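Aldehyde dehydrogenase (Trypanosoma brucei, PDB 5MYP) probably oxidises aldehydes to the corresponding carboxylic acids with NAD+ as the electron acceptor, as other members of the aldehyde dehydrogenase family do. Local coordinates at residues Leu118-Val123 with Thr147-Pro152. Sequence-based numbering, arbitrary orientation.
Sequences LGVVLV and TAVIKP
A beta-alpha-beta unit of the Rossmann-like domain expected to bind NAD in this family brings strand 120-123 beside strand 147-151, with helix 132-143 as the crossover. The parallel pairing begins where T147 N reaches G119 O (3.0 Å), and it continues with V121 N to T147 O, V149 N to V121 O and V123 N to V149 O. At the far end K151 N lies nearly in line with the C=O of V123 (2.8 Å, C=O...N angle 169°), although the N-H itself is bent. At the positive phi of G119 (146°) a CB would be jammed against L118 O, so glycine suits the turn into the strand.

V120, L122, T147 and V149 share one face, partly covered by helix 16-29. There CG2 of V120 lies 3.5 Å from OG1 of T147, a buried hydroxyl hydrogen-bonded to the carbonyl of C24. L122 has CG anti to its backbone N (chi1 174°), and its CD1 lies 3.5 Å from V149 O and 4.0 Å from V149 CG1. Beta-branched V120, T147 and V149 suit the extended backbone and, with L122, make this face largely apolar.

V121, V123, A148 and I150 face helix 132-143; the single methyl of A148 packs against L138, its CB 3.3 Å from V121 O. At the end of strand 147-151, the bent chain of K151 brings NZ, also bonded to the carbonyl of G181, to P152 O at 2.9 Å, approaching from above the carbonyl plane.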
loop_
_atom_site.group_PDB
_atom_site.type_symbol
_atom_site.label_atom_id
_atom_site.label_comp_id
_atom_site.label_asym_id
_atom_site.label_seq_id
_atom_site.Cartn_x
_atom_site.Cartn_y
_atom_site.Cartn_z
ATOM N N LEU A 118 -3.574 5.226 12.339
ATOM C CA LEU A 118 -4.565 5.392 11.272
ATOM C C LEU A 118 -5.983 5.618 11.811
ATOM O O LEU A 118 -6.702 6.487 11.325
ATOM C CB LEU A 118 -4.559 4.169 10.353
ATOM C CG LEU A 118 -3.286 3.974 9.530
ATOM C CD1 LEU A 118 -3.282 2.597 8.881
ATOM C CD2 LEU A 118 -3.123 5.072 8.487
ATOM N N GLY A 119 -6.374 4.831 12.810
ATOM C CA GLY A 119 -7.724 4.887 13.367
ATOM C C GLY A 119 -8.206 3.525 13.805
ATOM O O GLY A 119 -7.636 2.946 14.730
ATOM N N VAL A 120 -9.253 3.019 13.152
ATOM C CA VAL A 120 -9.785 1.685 13.435
ATOM C C VAL A 120 -9.386 0.727 12.314
ATOM O O VAL A 120 -9.608 1.016 11.130
ATOM C CB VAL A 120 -11.324 1.681 13.607
ATOM C CG1 VAL A 120 -11.793 0.352 14.187
ATOM C CG2 VAL A 120 -11.762 2.826 14.512
ATOM N N VAL A 121 -8.796 -0.403 12.701
ATOM C CA VAL A 121 -8.353 -1.436 11.768
ATOM C C VAL A 121 -9.300 -2.631 11.847
ATOM O O VAL A 121 -9.633 -3.087 12.944
ATOM C CB VAL A 121 -6.915 -1.901 12.096
ATOM C CG1 VAL A 121 -6.477 -3.037 11.174
ATOM C CG2 VAL A 121 -5.950 -0.721 12.018
ATOM N N LEU A 122 -9.735 -3.129 10.693
ATOM C CA LEU A 122 -10.504 -4.376 10.626
ATOM C C LEU A 122 -9.559 -5.518 10.275
ATOM O O LEU A 122 -8.802 -5.417 9.312
ATOM C CB LEU A 122 -11.619 -4.288 9.582
ATOM C CG LEU A 122 -12.425 -5.566 9.295
ATOM C CD1 LEU A 122 -13.166 -6.046 10.532
ATOM C CD2 LEU A 122 -13.403 -5.343 8.157
ATOM N N VAL A 123 -9.621 -6.599 11.049
ATOM C CA VAL A 123 -8.865 -7.821 10.770
ATOM C C VAL A 123 -9.846 -8.961 10.524
ATOM O O VAL A 123 -10.613 -9.315 11.414
ATOM C CB VAL A 123 -7.929 -8.192 11.939
ATOM C CG1 VAL A 123 -7.170 -9.482 11.640
ATOM C CG2 VAL A 123 -6.972 -7.048 12.223
ATOM N N THR A 147 -7.241 1.355 17.301
ATOM C CA THR A 147 -8.182 0.381 17.838
ATOM C C THR A 147 -8.542 -0.549 16.686
ATOM O O THR A 147 -8.143 -0.313 15.540
ATOM C CB THR A 147 -9.429 1.043 18.453
ATOM O OG1 THR A 147 -10.128 1.792 17.456
ATOM C CG2 THR A 147 -9.024 1.968 19.589
ATOM N N ALA A 148 -9.267 -1.619 16.982
ATOM C CA ALA A 148 -9.499 -2.656 15.986
ATOM C C ALA A 148 -10.812 -3.387 16.161
ATOM O O ALA A 148 -11.371 -3.421 17.254
ATOM C CB ALA A 148 -8.350 -3.653 15.986
ATOM N N VAL A 149 -11.297 -3.944 15.055
ATOM C CA VAL A 149 -12.378 -4.922 15.064
ATOM C C VAL A 149 -11.839 -6.194 14.424
ATOM O O VAL A 149 -11.202 -6.137 13.374
ATOM C CB VAL A 149 -13.620 -4.416 14.307
ATOM C CG1 VAL A 149 -14.691 -5.504 14.238
ATOM C CG2 VAL A 149 -14.162 -3.159 14.979
ATOM N N ILE A 150 -12.079 -7.335 15.063
ATOM C CA ILE A 150 -11.659 -8.629 14.515
ATOM C C ILE A 150 -12.870 -9.455 14.099
ATOM O O ILE A 150 -13.927 -9.383 14.732
ATOM C CB ILE A 150 -10.745 -9.429 15.475
ATOM C CG1 ILE A 150 -11.448 -9.789 16.792
ATOM C CG2 ILE A 150 -9.473 -8.648 15.759
ATOM C CD1 ILE A 150 -10.681 -10.794 17.617
ATOM N N LYS A 151 -12.700 -10.228 13.031
ATOM C CA LYS A 151 -13.758 -11.067 12.488
ATOM C C LYS A 151 -13.220 -12.499 12.350
ATOM O O LYS A 151 -12.610 -12.843 11.335
ATOM C CB LYS A 151 -14.265 -10.483 11.162
ATOM C CG LYS A 151 -15.628 -11.008 10.724
ATOM C CD LYS A 151 -15.496 -12.228 9.820
ATOM C CE LYS A 151 -16.489 -13.307 10.166
ATOM N NZ LYS A 151 -16.098 -14.604 9.540
ATOM N N PRO A 152 -13.405 -13.331 13.397
ATOM C CA PRO A 152 -12.929 -14.715 13.335
ATOM C C PRO A 152 -13.627 -15.544 12.263
ATOM O O PRO A 152 -14.820 -15.335 11.993
ATOM C CB PRO A 152 -13.274 -15.270 14.725
ATOM C CG PRO A 152 -13.361 -14.074 15.600
ATOM C CD PRO A 152 -13.958 -13.014 14.727
#